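Local atomic coordinates of glycoside Hydrolase (PDB entry 5TA0), a protein that probably hydrolyses agarose-type galactans and binds neoagaro-oligosaccharide in a pocket of its barrel domain. Residues Asn135-Gln141 and Pro195-Ile201; Phe142-Tyr146 and Val200-Pro204. All blocks are in the same frame, centred on the assembly; numbering follows the deposited sequence.

Contact 1: residues Asn135-Gln141 and Pro195-Ile201. With GAL (beta-D-galactopyranose), chain C; AAL (3,6-anhydro-alpha-L-galactopyranose), chain B; EDO (1,2-ethanediol), chain S.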
ATOM      1  N   ASN A 135     -10.078   6.612 -10.844  1.00  8.55           N
ATOM      2  CA  ASN A 135      -9.253   5.704 -11.627  1.00  8.89           C
ATOM      3  C   ASN A 135      -9.499   4.330 -11.030  1.00  8.02           C
ATOM      4  O   ASN A 135      -8.999   3.992  -9.952  1.00  7.78           O
ATOM      5  CB  ASN A 135      -7.794   6.106 -11.543  1.00 10.00           C
ATOM      6  CG  ASN A 135      -6.894   5.314 -12.484  1.00 11.86           C
ATOM      7  OD1 ASN A 135      -7.370   4.490 -13.249  1.00 14.19           O
ATOM      8  ND2 ASN A 135      -5.606   5.576 -12.439  1.00 13.20           N
ATOM      9  N   LEU A 136     -10.346   3.558 -11.671  1.00  7.51           N
ATOM     10  CA  LEU A 136     -10.862   2.345 -11.045  1.00  7.32           C
ATOM     11  C   LEU A 136      -9.909   1.181 -11.059  1.00  7.05           C
ATOM     12  O   LEU A 136      -9.338   0.828 -12.107  1.00  7.42           O
ATOM     13  CB  LEU A 136     -12.177   1.917 -11.705  1.00  7.98           C
ATOM     14  CG  LEU A 136     -12.918   0.730 -11.097  1.00  8.64           C
ATOM     15  CD1 LEU A 136     -13.428   1.101  -9.727  1.00  9.23           C
ATOM     16  CD2 LEU A 136     -14.041   0.270 -12.023  1.00  9.07           C
ATOM     17  N   ILE A 137      -9.778   0.554  -9.887  1.00  6.65           N
ATOM     18  CA  ILE A 137      -9.235  -0.795  -9.764  1.00  6.52           C
ATOM     19  C   ILE A 137     -10.405  -1.765  -9.785  1.00  6.31           C
ATOM     20  O   ILE A 137     -11.253  -1.757  -8.908  1.00  6.59           O
ATOM     21  CB  ILE A 137      -8.440  -0.992  -8.441  1.00  6.52           C
ATOM     22  CG1 ILE A 137      -7.385   0.108  -8.265  1.00  6.64           C
ATOM     23  CG2 ILE A 137      -7.835  -2.390  -8.385  1.00  6.39           C
ATOM     24  CD1 ILE A 137      -6.759   0.127  -6.889  1.00  6.94           C
ATOM     25  N   LEU A 138     -10.439  -2.606 -10.813  1.00  6.03           N
ATOM     26  CA  LEU A 138     -11.420  -3.681 -10.924  1.00  6.07           C
ATOM     27  C   LEU A 138     -10.783  -4.993 -10.441  1.00  6.15           C
ATOM     28  O   LEU A 138      -9.616  -5.242 -10.681  1.00  6.04           O
ATOM     29  CB  LEU A 138     -11.877  -3.782 -12.386  1.00  6.31           C
ATOM     30  CG  LEU A 138     -13.007  -4.774 -12.688  1.00  6.46           C
ATOM     31  CD1 LEU A 138     -14.276  -4.490 -11.882  1.00  6.56           C
ATOM     32  CD2 LEU A 138     -13.353  -4.764 -14.180  1.00  6.48           C
ATOM     33  N   CYS A 139     -11.567  -5.807  -9.735  1.00  6.43           N
ATOM     34  CA  CYS A 139     -11.113  -7.110  -9.266  1.00  6.71           C
ATOM     35  C   CYS A 139     -12.294  -8.023  -9.091  1.00  6.49           C
ATOM     36  O   CYS A 139     -13.418  -7.556  -8.805  1.00  7.43           O
ATOM     37  CB  CYS A 139     -10.377  -6.936  -7.932  1.00  6.90           C
ATOM     38  SG  CYS A 139      -9.557  -8.408  -7.268  1.00  7.72           S
ATOM     39  N   ASN A 140     -12.064  -9.325  -9.246  1.00  6.36           N
ATOM     40  CA  ASN A 140     -13.064 -10.341  -8.896  1.00  6.50           C
ATOM     41  C   ASN A 140     -12.862 -10.806  -7.460  1.00  6.74           C
ATOM     42  O   ASN A 140     -11.738 -11.168  -7.064  1.00  7.02           O
ATOM     43  CB  ASN A 140     -12.926 -11.561  -9.804  1.00  6.70           C
ATOM     44  CG  ASN A 140     -13.286 -11.259 -11.225  1.00  7.04           C
ATOM     45  OD1 ASN A 140     -14.466 -11.143 -11.560  1.00  7.17           O
ATOM     46  ND2 ASN A 140     -12.267 -11.050 -12.057  1.00  7.07           N
ATOM     47  N   GLN A 141     -13.954 -10.891  -6.699  1.00  6.82           N
ATOM     48  CA  GLN A 141     -13.924 -11.697  -5.470  1.00  6.86           C
ATOM     49  C   GLN A 141     -13.660 -13.163  -5.833  1.00  6.92           C
ATOM     50  O   GLN A 141     -13.847 -13.591  -6.973  1.00  6.87           O
ATOM     51  CB  GLN A 141     -15.234 -11.559  -4.718  1.00  7.63           C
ATOM     52  CG  GLN A 141     -15.447 -10.178  -4.145  1.00  8.64           C
ATOM     53  CD  GLN A 141     -16.793 -10.022  -3.491  1.00 10.43           C
ATOM     54  OE1 GLN A 141     -17.275 -10.932  -2.767  1.00 12.50           O
ATOM     55  NE2 GLN A 141     -17.446  -8.904  -3.762  1.00 10.77           N
ATOM     56  N   PRO A 195     -11.584   0.697 -16.457  1.00  9.03           N
ATOM     57  CA  PRO A 195     -10.663   0.662 -15.309  1.00  8.93           C
ATOM     58  C   PRO A 195      -9.238   0.989 -15.676  1.00  8.23           C
ATOM     59  O   PRO A 195      -8.783   0.662 -16.783  1.00  8.97           O
ATOM     60  CB  PRO A 195     -10.789  -0.777 -14.783  1.00  9.77           C
ATOM     61  CG  PRO A 195     -11.481  -1.532 -15.796  1.00 10.29           C
ATOM     62  CD  PRO A 195     -12.153  -0.625 -16.763  1.00  9.20           C
ATOM     63  N   GLY A 196      -8.521   1.626 -14.751  1.00  7.79           N
ATOM     64  CA  GLY A 196      -7.091   1.792 -14.921  1.00  7.60           C
ATOM     65  C   GLY A 196      -6.284   0.528 -14.720  1.00  7.36           C
ATOM     66  O   GLY A 196      -5.198   0.368 -15.272  1.00  8.21           O
ATOM     67  N   PHE A 197      -6.821  -0.394 -13.890  1.00  7.19           N
ATOM     68  CA  PHE A 197      -6.102  -1.599 -13.474  1.00  7.17           C
ATOM     69  C   PHE A 197      -7.104  -2.715 -13.264  1.00  7.16           C
ATOM     70  O   PHE A 197      -8.152  -2.493 -12.654  1.00  6.97           O
ATOM     71  CB  PHE A 197      -5.387  -1.364 -12.141  1.00  7.44           C
ATOM     72  CG  PHE A 197      -4.398  -0.243 -12.164  1.00  7.61           C
ATOM     73  CD1 PHE A 197      -3.067  -0.466 -12.463  1.00  8.31           C
ATOM     74  CD2 PHE A 197      -4.818   1.063 -11.928  1.00  7.71           C
ATOM     75  CE1 PHE A 197      -2.160   0.593 -12.463  1.00  8.84           C
ATOM     76  CE2 PHE A 197      -3.915   2.118 -11.986  1.00  8.43           C
ATOM     77  CZ  PHE A 197      -2.597   1.873 -12.245  1.00  8.49           C
ATOM     78  N   CYS A 198      -6.775  -3.907 -13.747  1.00  6.76           N
ATOM     79  CA  CYS A 198      -7.560  -5.120 -13.511  1.00  7.58           C
ATOM     80  C   CYS A 198      -6.744  -6.121 -12.731  1.00  7.28           C
ATOM     81  O   CYS A 198      -5.876  -6.813 -13.267  1.00  7.38           O
ATOM     82  CB  CYS A 198      -8.053  -5.710 -14.828  1.00  8.24           C
ATOM     83  SG  CYS A 198      -9.288  -4.692 -15.669  1.00 11.89           S
ATOM     84  N   GLU A 199      -7.069  -6.239 -11.452  1.00  6.35           N
ATOM     85  CA  GLU A 199      -6.552  -7.336 -10.659  1.00  6.22           C
ATOM     86  C   GLU A 199      -7.317  -8.586 -11.053  1.00  5.94           C
ATOM     87  O   GLU A 199      -8.491  -8.528 -11.372  1.00  6.09           O
ATOM     88  CB  GLU A 199      -6.733  -7.072  -9.165  1.00  6.33           C
ATOM     89  CG  GLU A 199      -6.031  -5.836  -8.596  1.00  6.43           C
ATOM     90  CD  GLU A 199      -6.392  -5.635  -7.129  1.00  6.65           C
ATOM     91  OE1 GLU A 199      -7.592  -5.496  -6.813  1.00  7.23           O
ATOM     92  OE2 GLU A 199      -5.442  -5.686  -6.284  1.00  7.17           O
ATOM     93  N   VAL A 200      -6.639  -9.727 -11.013  1.00  5.79           N
ATOM     94  CA  VAL A 200      -7.295 -10.979 -11.416  1.00  5.93           C
ATOM     95  C   VAL A 200      -8.334 -11.426 -10.383  1.00  5.92           C
ATOM     96  O   VAL A 200      -9.513 -11.661 -10.700  1.00  6.63           O
ATOM     97  CB  VAL A 200      -6.238 -12.076 -11.693  1.00  5.84           C
ATOM     98  CG1 VAL A 200      -6.875 -13.455 -11.858  1.00  6.06           C
ATOM     99  CG2 VAL A 200      -5.427 -11.699 -12.943  1.00  5.92           C
ATOM    100  N   ILE A 201      -7.883 -11.572  -9.143  1.00  5.86           N
ATOM    101  CA  ILE A 201      -8.723 -12.226  -8.117  1.00  5.84           C
ATOM    102  C   ILE A 201      -8.293 -11.817  -6.723  1.00  5.80           C
ATOM    103  O   ILE A 201      -7.096 -11.765  -6.418  1.00  6.02           O
ATOM    104  CB  ILE A 201      -8.722 -13.763  -8.332  1.00  6.20           C
ATOM    105  CG1 ILE A 201      -9.782 -14.470  -7.482  1.00  6.58           C
ATOM    106  CG2 ILE A 201      -7.332 -14.352  -8.126  1.00  6.22           C
ATOM    107  CD1 ILE A 201      -9.911 -15.922  -7.802  1.00  6.80           C
TER
HETATM  108  C1  GAL C   5     -17.948  -6.215  -1.406  1.00 20.38           C
HETATM  109  C2  GAL C   5     -18.859  -5.593  -2.468  1.00 20.96           C
HETATM  110  C3  GAL C   5     -20.343  -5.856  -2.186  1.00 22.35           C
HETATM  111  C4  GAL C   5     -20.567  -7.335  -1.897  1.00 22.29           C
HETATM  112  C5  GAL C   5     -19.626  -7.783  -0.782  1.00 22.47           C
HETATM  113  C6  GAL C   5     -19.784  -9.256  -0.413  1.00 23.49           C
HETATM  114  O2  GAL C   5     -18.590  -4.191  -2.491  1.00 21.68           O
HETATM  115  O3  GAL C   5     -21.155  -5.383  -3.276  1.00 24.32           O
HETATM  116  O4  GAL C   5     -20.263  -8.111  -3.069  1.00 21.54           O
HETATM  117  O5  GAL C   5     -18.263  -7.584  -1.190  1.00 20.26           O
HETATM  118  O6  GAL C   5     -18.847  -9.616   0.618  1.00 26.56           O
HETATM  119  C1  AAL B   4     -13.159  -7.125   0.385  1.00 20.10           C
HETATM  120  C2  AAL B   4     -13.364  -7.705  -1.030  1.00 20.27           C
HETATM  121  C3  AAL B   4     -14.357  -6.890  -1.842  1.00 18.78           C
HETATM  122  C4  AAL B   4     -15.629  -6.703  -1.045  1.00 19.38           C
HETATM  123  C5  AAL B   4     -15.143  -5.738  -0.011  1.00 19.71           C
HETATM  124  C6  AAL B   4     -14.340  -4.783  -0.835  1.00 19.87           C
HETATM  125  O2  AAL B   4     -13.866  -9.044  -0.967  1.00 20.69           O
HETATM  126  O3  AAL B   4     -13.860  -5.551  -1.945  1.00 19.35           O
HETATM  127  O4  AAL B   4     -16.612  -6.051  -1.877  1.00 19.76           O
HETATM  128  O5  AAL B   4     -14.264  -6.386   0.914  1.00 19.87           O
HETATM  129  C1  EDO S 716      -2.758   5.859 -10.173  1.00 25.04           C
HETATM  130  O1  EDO S 716      -2.613   6.562 -11.416  1.00 29.50           O
HETATM  131  C2  EDO S 716      -3.660   6.665  -9.273  1.00 22.41           C
HETATM  132  O2  EDO S 716      -4.805   7.165  -9.944  1.00 18.51           O

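Contact 2: residues Phe142-Tyr146 and Val200-Pro204. With GAL (beta-D-galactopyranose), chain D; AAL (3,6-anhydro-alpha-L-galactopyranose), chain E.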
ATOM      1  N   PHE A 142     -13.138 -13.903  -4.868  1.00  6.70           N
ATOM      2  CA  PHE A 142     -12.697 -15.259  -5.104  1.00  6.96           C
ATOM      3  C   PHE A 142     -13.763 -16.165  -5.742  1.00  7.14           C
ATOM      4  O   PHE A 142     -13.463 -16.908  -6.685  1.00  7.17           O
ATOM      5  CB  PHE A 142     -12.189 -15.900  -3.814  1.00  6.84           C
ATOM      6  CG  PHE A 142     -11.651 -17.289  -4.028  1.00  6.94           C
ATOM      7  CD1 PHE A 142     -12.431 -18.422  -3.760  1.00  6.92           C
ATOM      8  CD2 PHE A 142     -10.399 -17.476  -4.582  1.00  7.20           C
ATOM      9  CE1 PHE A 142     -11.937 -19.689  -4.013  1.00  7.30           C
ATOM     10  CE2 PHE A 142      -9.913 -18.738  -4.840  1.00  7.30           C
ATOM     11  CZ  PHE A 142     -10.679 -19.841  -4.539  1.00  7.38           C
ATOM     12  N   SER A 143     -14.991 -16.095  -5.233  1.00  7.80           N
ATOM     13  CA  SER A 143     -16.063 -17.015  -5.623  1.00  8.82           C
ATOM     14  C   SER A 143     -17.186 -16.245  -6.283  1.00  8.35           C
ATOM     15  O   SER A 143     -17.534 -15.181  -5.801  1.00  9.21           O
ATOM     16  CB  SER A 143     -16.594 -17.690  -4.366  1.00 10.75           C
ATOM     17  OG  SER A 143     -17.546 -18.676  -4.687  1.00 15.09           O
ATOM     18  N   PRO A 144     -17.784 -16.743  -7.374  1.00  8.01           N
ATOM     19  CA  PRO A 144     -17.513 -18.028  -8.001  1.00  7.92           C
ATOM     20  C   PRO A 144     -16.497 -17.960  -9.155  1.00  7.21           C
ATOM     21  O   PRO A 144     -16.375 -18.888  -9.932  1.00  7.75           O
ATOM     22  CB  PRO A 144     -18.913 -18.435  -8.485  1.00  8.28           C
ATOM     23  CG  PRO A 144     -19.542 -17.142  -8.845  1.00  8.31           C
ATOM     24  CD  PRO A 144     -18.997 -16.104  -7.915  1.00  8.33           C
ATOM     25  N   PHE A 145     -15.745 -16.864  -9.246  1.00  6.70           N
ATOM     26  CA  PHE A 145     -14.784 -16.640 -10.347  1.00  6.61           C
ATOM     27  C   PHE A 145     -13.708 -17.723 -10.435  1.00  6.56           C
ATOM     28  O   PHE A 145     -13.363 -18.159 -11.541  1.00  6.60           O
ATOM     29  CB  PHE A 145     -14.144 -15.241 -10.190  1.00  6.34           C
ATOM     30  CG  PHE A 145     -13.229 -14.846 -11.327  1.00  6.55           C
ATOM     31  CD1 PHE A 145     -13.731 -14.570 -12.581  1.00  6.79           C
ATOM     32  CD2 PHE A 145     -11.872 -14.755 -11.132  1.00  6.66           C
ATOM     33  CE1 PHE A 145     -12.895 -14.171 -13.617  1.00  6.75           C
ATOM     34  CE2 PHE A 145     -11.033 -14.358 -12.173  1.00  6.87           C
ATOM     35  CZ  PHE A 145     -11.544 -14.076 -13.411  1.00  6.86           C
ATOM     36  N   TYR A 146     -13.154 -18.165  -9.302  1.00  6.28           N
ATOM     37  CA  TYR A 146     -12.141 -19.226  -9.335  1.00  6.61           C
ATOM     38  C   TYR A 146     -12.859 -20.549  -9.644  1.00  7.11           C
ATOM     39  O   TYR A 146     -13.801 -20.888  -8.960  1.00  7.40           O
ATOM     40  CB  TYR A 146     -11.382 -19.384  -8.034  1.00  6.85           C
ATOM     41  CG  TYR A 146     -10.142 -20.227  -8.171  1.00  6.68           C
ATOM     42  CD1 TYR A 146      -9.075 -19.799  -8.949  1.00  6.80           C
ATOM     43  CD2 TYR A 146     -10.018 -21.467  -7.553  1.00  6.83           C
ATOM     44  CE1 TYR A 146      -7.918 -20.556  -9.070  1.00  7.12           C
ATOM     45  CE2 TYR A 146      -8.848 -22.210  -7.665  1.00  7.24           C
ATOM     46  CZ  TYR A 146      -7.809 -21.744  -8.435  1.00  7.57           C
ATOM     47  OH  TYR A 146      -6.641 -22.464  -8.575  1.00  8.28           O
ATOM     48  N   VAL A 200      -6.639  -9.727 -11.013  1.00  5.79           N
ATOM     49  CA  VAL A 200      -7.295 -10.979 -11.416  1.00  5.93           C
ATOM     50  C   VAL A 200      -8.334 -11.426 -10.383  1.00  5.92           C
ATOM     51  O   VAL A 200      -9.513 -11.661 -10.700  1.00  6.63           O
ATOM     52  CB  VAL A 200      -6.238 -12.076 -11.693  1.00  5.84           C
ATOM     53  CG1 VAL A 200      -6.875 -13.455 -11.858  1.00  6.06           C
ATOM     54  CG2 VAL A 200      -5.427 -11.699 -12.943  1.00  5.92           C
ATOM     55  N   ILE A 201      -7.883 -11.572  -9.143  1.00  5.86           N
ATOM     56  CA  ILE A 201      -8.723 -12.226  -8.117  1.00  5.84           C
ATOM     57  C   ILE A 201      -8.293 -11.817  -6.723  1.00  5.80           C
ATOM     58  O   ILE A 201      -7.096 -11.765  -6.418  1.00  6.02           O
ATOM     59  CB  ILE A 201      -8.722 -13.763  -8.332  1.00  6.20           C
ATOM     60  CG1 ILE A 201      -9.782 -14.470  -7.482  1.00  6.58           C
ATOM     61  CG2 ILE A 201      -7.332 -14.352  -8.126  1.00  6.22           C
ATOM     62  CD1 ILE A 201      -9.911 -15.922  -7.802  1.00  6.80           C
ATOM     63  N   ASN A 202      -9.260 -11.539  -5.859  1.00  5.89           N
ATOM     64  CA  ASN A 202      -8.974 -11.054  -4.512  1.00  6.17           C
ATOM     65  C   ASN A 202      -8.564 -12.158  -3.528  1.00  6.13           C
ATOM     66  O   ASN A 202      -9.301 -13.135  -3.356  1.00  6.25           O
ATOM     67  CB  ASN A 202     -10.225 -10.362  -3.971  1.00  6.37           C
ATOM     68  CG  ASN A 202      -9.994  -9.657  -2.665  1.00  6.97           C
ATOM     69  OD1 ASN A 202      -9.271  -8.674  -2.602  1.00  7.68           O
ATOM     70  ND2 ASN A 202     -10.635 -10.145  -1.590  1.00  7.75           N
ATOM     71  N   GLU A 203      -7.389 -12.028  -2.891  1.00  6.21           N
ATOM     72  CA  GLU A 203      -6.967 -12.890  -1.768  1.00  6.43           C
ATOM     73  C   GLU A 203      -7.219 -14.384  -2.009  1.00  6.50           C
ATOM     74  O   GLU A 203      -7.867 -15.079  -1.218  1.00  6.45           O
ATOM     75  CB  GLU A 203      -7.646 -12.404  -0.484  1.00  6.66           C
ATOM     76  CG  GLU A 203      -7.276 -10.963  -0.149  1.00  7.14           C
ATOM     77  CD  GLU A 203      -7.714 -10.474   1.205  1.00  8.19           C
ATOM     78  OE1 GLU A 203      -8.621 -11.088   1.791  1.00  9.21           O
ATOM     79  OE2 GLU A 203      -7.166  -9.421   1.629  1.00  8.55           O
ATOM     80  N   PRO A 204      -6.663 -14.914  -3.107  1.00  6.20           N
ATOM     81  CA  PRO A 204      -7.007 -16.272  -3.493  1.00  6.47           C
ATOM     82  C   PRO A 204      -6.462 -17.379  -2.614  1.00  6.71           C
ATOM     83  O   PRO A 204      -7.151 -18.386  -2.434  1.00  6.80           O
ATOM     84  CB  PRO A 204      -6.484 -16.381  -4.922  1.00  6.37           C
ATOM     85  CG  PRO A 204      -5.328 -15.406  -4.972  1.00  6.40           C
ATOM     86  CD  PRO A 204      -5.818 -14.254  -4.117  1.00  6.16           C
TER
HETATM   87  C1  GAL D   3     -11.041  -9.120   4.320  1.00 21.92           C
HETATM   88  C2  GAL D   3     -11.339  -8.951   2.839  1.00 21.69           C
HETATM   89  C3  GAL D   3     -12.262  -7.789   2.515  1.00 21.98           C
HETATM   90  C4  GAL D   3     -13.325  -7.552   3.582  1.00 23.58           C
HETATM   91  C5  GAL D   3     -12.772  -7.611   4.979  1.00 23.51           C
HETATM   92  C6  GAL D   3     -13.807  -7.415   6.103  1.00 24.53           C
HETATM   93  O2  GAL D   3     -10.125  -8.728   2.134  1.00 20.73           O
HETATM   94  O3  GAL D   3     -12.881  -8.198   1.285  1.00 21.27           O
HETATM   95  O4  GAL D   3     -14.339  -8.560   3.422  1.00 24.18           O
HETATM   96  O5  GAL D   3     -12.210  -8.915   5.119  1.00 23.29           O
HETATM   97  O6  GAL D   3     -14.431  -6.118   6.082  1.00 23.51           O
HETATM   98  C1  AAL E   2      -9.559 -12.789   7.780  1.00 20.77           C
HETATM   99  C2  AAL E   2     -11.019 -12.414   7.527  1.00 21.83           C
HETATM  100  C3  AAL E   2     -11.163 -12.038   6.074  1.00 21.13           C
HETATM  101  C4  AAL E   2     -10.283 -10.870   5.726  1.00 21.49           C
HETATM  102  C5  AAL E   2      -8.955 -11.573   5.741  1.00 20.39           C
HETATM  103  C6  AAL E   2      -9.256 -12.813   4.933  1.00 19.54           C
HETATM  104  O2  AAL E   2     -11.415 -11.308   8.350  1.00 22.06           O
HETATM  105  O3  AAL E   2     -10.631 -13.108   5.268  1.00 20.95           O
HETATM  106  O4  AAL E   2     -10.572 -10.468   4.407  1.00 23.12           O
HETATM  107  O5  AAL E   2      -8.661 -11.892   7.103  1.00 18.88           O
HETATM  108  O   HOH W   1     -12.462 -12.606  -2.300  1.00 10.24           O

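Contact 1: residues Asn135-Gln141 and Pro195-Ile201
Asn135 ND2 sits at the edge of the Phe197 ring, near its plane and 3.9 Å from Phe197 CE2, while Phe277 meets this ring edge-to-face. The other branch of the amide, Asn135 OD1, rests 3.2 Å from Gly196 CA, and ND2 also donates to an ethanediol probably from the crystallisation liquor. Strands 134-140 and 197-199 are neighbours in the parallel barrel, whose eight strands follow in chain order as in a TIM barrel. Leu138 is bonded through both backbone ends: its N to Phe197 O at 2.9 Å, its O from Glu199 N at 2.8 Å. Upstream, Leu136 O receives two weak bonds, from Gly196 N and Phe197 N. Ile137 and Phe197 turn inward to strand 364-369; Leu138 and Cys198 turn outward to Tyr176 of helix 170-183, and Pro195 CB packs on Leu138 CB. Inside the barrel, Glu199 reaches out as an extended chain (chi1 -61°, CG beside the backbone N), bringing OE1 to 3.3 Å from Cys139 CB. Arg83, Ser324 and Thr279 hold its carboxylate, which should fix its rotation. At the sugar end, Gln141 NE2 donates to O4 of a galactose at 3.0 Å, with Lys89 on OE1. Asn140 N is buried without a partner, but Asn140 ND2 gives Val200 O a nearly straight bond of 3.1 Å (167°), the acceptor lying just 5° out of the amide plane.

Contact 2: residues Phe142-Tyr146 and Val200-Pro204
A water joins Phe142 to Asn202: it accepts from Phe142 N at 3.0 Å and from Asn202 ND2 at 3.1 Å, and donates weakly to Asn202 O. The direct contacts join aromatic rings and aliphatic carbons, with two backbone carbonyl oxygens against the rings. Ile201 CD1 touches three aromatic residues, reaching 3.6 Å from Phe142 CD2, lying at the edge of the Phe145 ring 4.0 Å from Phe145 CD2, and also meeting Tyr146 CB. With CG anti to the backbone N (chi1 -177°), the Phe142 ring extends across Ile201 to the start of helix 204-210, where its CE2 lies 3.7 Å from Pro204 O. Tyr146 CB covers one face of that ring near its rim, and the turn is closed by Tyr146 N bonding to Phe142 O at 2.9 Å. Phe145 CE2 comes within 3.4 Å of Val200 O. Replacing Phe142 with an alanine would probably open a gap beside Ile201 CD1 and Pro204, leaving Tyr146 CB without the ring it covers. Glu203, the N-cap of the helix, leads away from the aromatic group toward the glycan, its OE1 2.8 Å from O2 of a galactose and also near the glycosidic O4, while His281 holds OE2. The Asn-Glu pair at the end of this barrel strand is consistent with the acid/base position of clan GH-A. Arg83 takes Asn202 OD1 and the water takes ND2, so both ends of the amide are occupied; apolar packing thus lies behind a polar, sugar-facing edge, where these two partners probably set the orientation of Asn202.

From the N terminus, the chain runs out along strand 134-140, turns through Phe142-Tyr146, passes through helix 170-183 and returns on strand 197-199 before entering helix 204-210. Contact 1 closes this beta-alpha-beta excursion between adjacent barrel strands, and contact 2 closes it again just beyond the strand ends. Their loops interleave rather than nest, since each segment of contact 2 begins and ends later than its counterpart in contact 1, and the two share Val200 and Ile201. Asn140 O and Asn202 N, 2.8 Å apart and probably hydrogen-bonded, link the two contacts directly. Together they join the barrel wall to the loops at the glycan-binding end.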